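Local structure of 4-alpha-glucanotransferase (Corynebacterium glutamicum, 5B68) at residues E629-E632 with G633-F637; C649-M653 with V654-R658. The protein is an amylomaltase, or disproportionating enzyme, of the 4-alpha-glucanotransferase family, built on a TIM-type barrel with a beta-sandwich domain toward the N-terminus. One frame throughout, in Å; residues are numbered along the deposited sequence.

Contact 1 of 2, residues E629-E632 with G633-F637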
loop_
_atom_site.group_PDB
_atom_site.type_symbol
_atom_site.label_atom_id
_atom_site.label_comp_id
_atom_site.label_asym_id
_atom_site.label_seq_id
_atom_site.Cartn_x
_atom_site.Cartn_y
_atom_site.Cartn_z
ATOM N N GLU A 629 13.718 -29.885 8.314
ATOM C CA GLU A 629 14.783 -29.441 9.200
ATOM C C GLU A 629 15.317 -28.050 8.837
ATOM O O GLU A 629 15.601 -27.247 9.685
ATOM C CB GLU A 629 15.904 -30.475 9.258
ATOM C CG GLU A 629 15.394 -31.881 9.524
ATOM C CD GLU A 629 16.497 -32.922 9.545
ATOM O OE1 GLU A 629 17.183 -33.104 8.537
ATOM O OE2 GLU A 629 16.675 -33.552 10.589
ATOM N N LEU A 630 15.444 -27.793 7.554
ATOM C CA LEU A 630 15.944 -26.498 7.078
ATOM C C LEU A 630 14.901 -25.415 7.343
ATOM O O LEU A 630 15.251 -24.368 7.843
ATOM C CB LEU A 630 16.298 -26.594 5.615
ATOM C CG LEU A 630 17.523 -27.475 5.347
ATOM C CD1 LEU A 630 17.570 -27.862 3.893
ATOM C CD2 LEU A 630 18.784 -26.798 5.759
ATOM N N LEU A 631 13.645 -25.709 7.040
ATOM C CA LEU A 631 12.560 -24.795 7.414
ATOM C C LEU A 631 12.534 -24.483 8.884
ATOM O O LEU A 631 12.423 -23.356 9.308
ATOM C CB LEU A 631 11.238 -25.375 7.001
ATOM C CG LEU A 631 10.974 -25.380 5.520
ATOM C CD1 LEU A 631 9.802 -26.238 5.230
ATOM C CD2 LEU A 631 10.778 -23.945 4.975
ATOM N N GLU A 632 12.650 -25.508 9.721
ATOM C CA GLU A 632 12.678 -25.285 11.147
ATOM C C GLU A 632 13.852 -24.374 11.518
ATOM O O GLU A 632 13.708 -23.474 12.338
ATOM C CB GLU A 632 12.812 -26.643 11.878
ATOM C CG GLU A 632 11.535 -27.396 12.031
ATOM C CD GLU A 632 11.734 -28.852 12.525
ATOM O OE1 GLU A 632 12.775 -29.487 12.224
ATOM O OE2 GLU A 632 10.804 -29.346 13.155
ATOM N N GLY A 633 15.038 -24.649 10.970
ATOM C CA GLY A 633 16.231 -23.886 11.342
ATOM C C GLY A 633 16.157 -22.408 10.932
ATOM O O GLY A 633 16.473 -21.520 11.695
ATOM N N LEU A 634 15.670 -22.154 9.742
ATOM C CA LEU A 634 15.532 -20.741 9.262
ATOM C C LEU A 634 14.487 -19.999 10.067
ATOM O O LEU A 634 14.617 -18.796 10.323
ATOM C CB LEU A 634 15.205 -20.713 7.769
ATOM C CG LEU A 634 16.316 -21.298 6.841
ATOM C CD1 LEU A 634 15.801 -21.362 5.419
ATOM C CD2 LEU A 634 17.617 -20.574 6.987
ATOM N N HIS A 635 13.421 -20.695 10.447
ATOM C CA HIS A 635 12.377 -20.042 11.197
ATOM C C HIS A 635 12.775 -19.762 12.633
ATOM O O HIS A 635 12.478 -18.712 13.191
ATOM C CB HIS A 635 11.074 -20.826 11.091
ATOM C CG HIS A 635 10.433 -20.697 9.752
ATOM N ND1 HIS A 635 9.489 -19.716 9.476
ATOM C CD2 HIS A 635 10.682 -21.314 8.578
ATOM C CE1 HIS A 635 9.140 -19.790 8.209
ATOM N NE2 HIS A 635 9.829 -20.766 7.643
ATOM N N THR A 636 13.491 -20.706 13.236
ATOM C CA THR A 636 14.066 -20.480 14.550
ATOM C C THR A 636 15.044 -19.288 14.571
ATOM O O THR A 636 15.060 -18.456 15.570
ATOM C CB THR A 636 14.784 -21.792 15.059
ATOM O OG1 THR A 636 13.790 -22.827 15.219
ATOM C CG2 THR A 636 15.387 -21.533 16.357
ATOM N N PHE A 637 15.898 -19.256 13.572
ATOM C CA PHE A 637 16.902 -18.181 13.411
ATOM C C PHE A 637 16.196 -16.798 13.398
ATOM O O PHE A 637 16.514 -15.949 14.163
ATOM C CB PHE A 637 17.658 -18.401 12.128
ATOM C CG PHE A 637 18.657 -17.326 11.818
ATOM C CD1 PHE A 637 19.819 -17.206 12.547
ATOM C CD2 PHE A 637 18.418 -16.391 10.806
ATOM C CE1 PHE A 637 20.751 -16.209 12.304
ATOM C CE2 PHE A 637 19.359 -15.379 10.568
ATOM C CZ PHE A 637 20.534 -15.300 11.291
#

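Contact 2 of 2, residues C649-M653 with V654-R658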
loop_
_atom_site.group_PDB
_atom_site.type_symbol
_atom_site.label_atom_id
_atom_site.label_comp_id
_atom_site.label_asym_id
_atom_site.label_seq_id
_atom_site.Cartn_x
_atom_site.Cartn_y
_atom_site.Cartn_z
ATOM N N CYS A 649 5.579 -16.989 6.462
ATOM C CA CYS A 649 4.725 -17.125 5.297
ATOM C C CYS A 649 3.991 -18.460 5.294
ATOM O O CYS A 649 4.578 -19.522 5.466
ATOM C CB CYS A 649 5.490 -16.912 4.010
ATOM S SG CYS A 649 6.196 -15.217 3.813
ATOM N N LEU A 650 2.670 -18.387 5.053
ATOM C CA LEU A 650 1.806 -19.514 5.115
ATOM C C LEU A 650 2.298 -20.573 4.138
ATOM O O LEU A 650 2.217 -21.785 4.431
ATOM C CB LEU A 650 0.330 -19.140 4.759
ATOM C CG LEU A 650 -0.676 -20.285 4.860
ATOM C CD1 LEU A 650 -0.757 -20.749 6.323
ATOM C CD2 LEU A 650 -2.065 -19.863 4.316
ATOM N N VAL A 651 2.775 -20.134 2.991
ATOM C CA VAL A 651 3.305 -21.062 1.980
ATOM C C VAL A 651 4.387 -21.967 2.571
ATOM O O VAL A 651 4.504 -23.121 2.150
ATOM C CB VAL A 651 3.910 -20.332 0.732
ATOM C CG1 VAL A 651 2.798 -19.732 -0.110
ATOM C CG2 VAL A 651 4.944 -19.282 1.064
ATOM N N ASP A 652 5.205 -21.408 3.442
ATOM C CA ASP A 652 6.320 -22.161 4.054
ATOM C C ASP A 652 5.838 -23.146 5.116
ATOM O O ASP A 652 6.579 -24.074 5.447
ATOM C CB ASP A 652 7.353 -21.205 4.689
ATOM C CG ASP A 652 8.216 -20.533 3.661
ATOM O OD1 ASP A 652 8.071 -20.907 2.485
ATOM O OD2 ASP A 652 9.048 -19.696 4.019
ATOM N N MET A 653 4.615 -22.981 5.619
ATOM C CA MET A 653 4.042 -23.878 6.597
ATOM C C MET A 653 3.494 -25.150 5.948
ATOM O O MET A 653 3.256 -26.137 6.647
ATOM C CB MET A 653 2.978 -23.167 7.470
ATOM C CG MET A 653 3.472 -21.921 8.106
ATOM S SD MET A 653 2.258 -21.114 9.155
ATOM C CE MET A 653 2.658 -21.756 10.801
ATOM N N VAL A 654 3.281 -25.157 4.622
ATOM C CA VAL A 654 2.686 -26.311 3.980
ATOM C C VAL A 654 3.589 -26.946 2.905
ATOM O O VAL A 654 3.178 -27.902 2.272
ATOM C CB VAL A 654 1.314 -25.954 3.359
ATOM C CG1 VAL A 654 0.391 -25.408 4.407
ATOM C CG2 VAL A 654 1.496 -24.930 2.265
ATOM N N GLY A 655 4.788 -26.396 2.694
ATOM C CA GLY A 655 5.760 -26.911 1.740
ATOM C C GLY A 655 5.575 -26.478 0.314
ATOM O O GLY A 655 6.063 -27.122 -0.577
ATOM N N GLU A 656 4.787 -25.415 0.088
ATOM C CA GLU A 656 4.581 -24.841 -1.292
ATOM C C GLU A 656 5.938 -24.621 -2.001
ATOM O O GLU A 656 6.861 -24.021 -1.427
ATOM C CB GLU A 656 3.819 -23.496 -1.094
ATOM C CG GLU A 656 3.555 -22.677 -2.304
ATOM C CD GLU A 656 2.538 -23.302 -3.205
ATOM O OE1 GLU A 656 2.997 -24.064 -4.099
ATOM O OE2 GLU A 656 1.293 -23.075 -3.051
ATOM N N LYS A 657 6.024 -25.059 -3.238
ATOM C CA LYS A 657 7.211 -24.757 -4.065
ATOM C C LYS A 657 6.998 -23.665 -5.138
ATOM O O LYS A 657 7.995 -23.143 -5.649
ATOM C CB LYS A 657 7.764 -26.029 -4.715
ATOM C CG LYS A 657 8.476 -26.907 -3.689
ATOM C CD LYS A 657 8.864 -28.282 -4.202
ATOM C CE LYS A 657 9.489 -29.065 -3.050
ATOM N NZ LYS A 657 9.650 -30.513 -3.350
ATOM N N ARG A 658 5.736 -23.393 -5.515
ATOM C CA ARG A 658 5.414 -22.396 -6.577
ATOM C C ARG A 658 5.388 -20.900 -6.116
ATOM O O ARG A 658 4.662 -20.549 -5.170
ATOM C CB ARG A 658 4.099 -22.766 -7.214
ATOM C CG ARG A 658 4.076 -24.175 -7.759
ATOM C CD ARG A 658 3.000 -24.354 -8.791
ATOM N NE ARG A 658 1.668 -24.586 -8.230
ATOM C CZ ARG A 658 0.563 -24.710 -8.977
ATOM N NH1 ARG A 658 -0.613 -24.933 -8.423
ATOM N NH2 ARG A 658 0.627 -24.622 -10.315
HETATM O O HOH W 1 7.928 -23.380 1.234
#

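Contact 1 of 2, residues E629-E632 with G633-F637
Thr636 turns its hydroxyl back along the helix onto the carbonyl of Glu632, one turn earlier, and illustrates how a threonine can add a side-chain bond to the helical ladder. Its OG1 lies anti to its own carbonyl carbon and beside the backbone N (chi1 -64°), a rotation that brings it 3.0 Å from Glu632 O. The hydroxyl donates from above the carbonyl plane, 36° out of it, while Thr636 N, 2.9 Å from Glu632 O, comes from the opposite face. Two donors therefore grip one oxygen. Around the helix, the Leu634 side chain leans over the preceding turn, its CG 3.4 Å from Leu630 O. The same carbonyl accepts the Leu634 amide at 2.9 Å between N and O, in a nearly straight bond (167° at the hydrogen). The Gly633 amide N donates to Glu629 O at 3.0 Å, continuing the ladder. The Glu632 chain is extended beyond CG, and its OE2 forms a salt bridge with Arg698. The two segments are consecutive turns of helix 627-639, which is flanked by three other helices: Leu630 and Leu634 share Leu602 of helix 587-607, Leu631 and Leu634 meet Thr565 of helix 565-569, and Leu631 and Glu632 touch Leu695 and Ala702 of helix 694-702.

Contact 2 of 2, residues C649-M653 with V654-R658
With CG anti to the backbone N (chi1 177°) and the chain bent at chi2 (70°), Glu656 lays its aliphatic part against Val651, whose CG1 sits beside its own backbone N. The two side chains cross obliquely: Val651 CB stands 3.7 Å from Glu656 CB, and Val651 CG1 is equally near Glu656 CG. Val651 O accepts the amide of Glu656 at 3.1 Å, as well as a weak bond from Val654 N at 3.4 Å. Val654 also sets its CG2 3.5 Å from Val651 O. Gly655, with positive phi (83°), is where the chain leaves the short helix that follows strand 645-649, and the bond between Glu656 and Val651 spans this turn. A water donates to Asp652 OD1 at 2.8 Å and to Glu656 O at 2.9 Å, joining helix and loop a second time, while Asp652 OD2 is hydrogen-bonded to Thr565 OG1. The Glu656 carboxylate turns toward the loop, where OE1 accepts Arg658 N on its anti side at 3.2 Å and OE2 accepts the amide of Cys678. One glutamate thus combines nonpolar packing at its base with an acid group held by backbone N-H donors, which would probably help to stabilise its negative charge in a buried setting.

Contacts 1 and 2 follow each other in the chain, strand 645-649 of the parallel barrel sheet leading into contact 2, and their centres lie about 13 Å apart. They meet through Asp652: its backbone O is 3.9 Å from Leu631 CD1, a packing approach that sets the helix of contact 1 against the short helix of contact 2. Two outside elements touch both contacts. Thr565, already a neighbour of contact 1, reaches contact 2 through its hydroxyl, and helix 694-702 packs on both, with Val699 meeting His635 as well as Met653. In this example, a stretch of helix and a helix end, each with its own backbone bonds, have these neighbours in common.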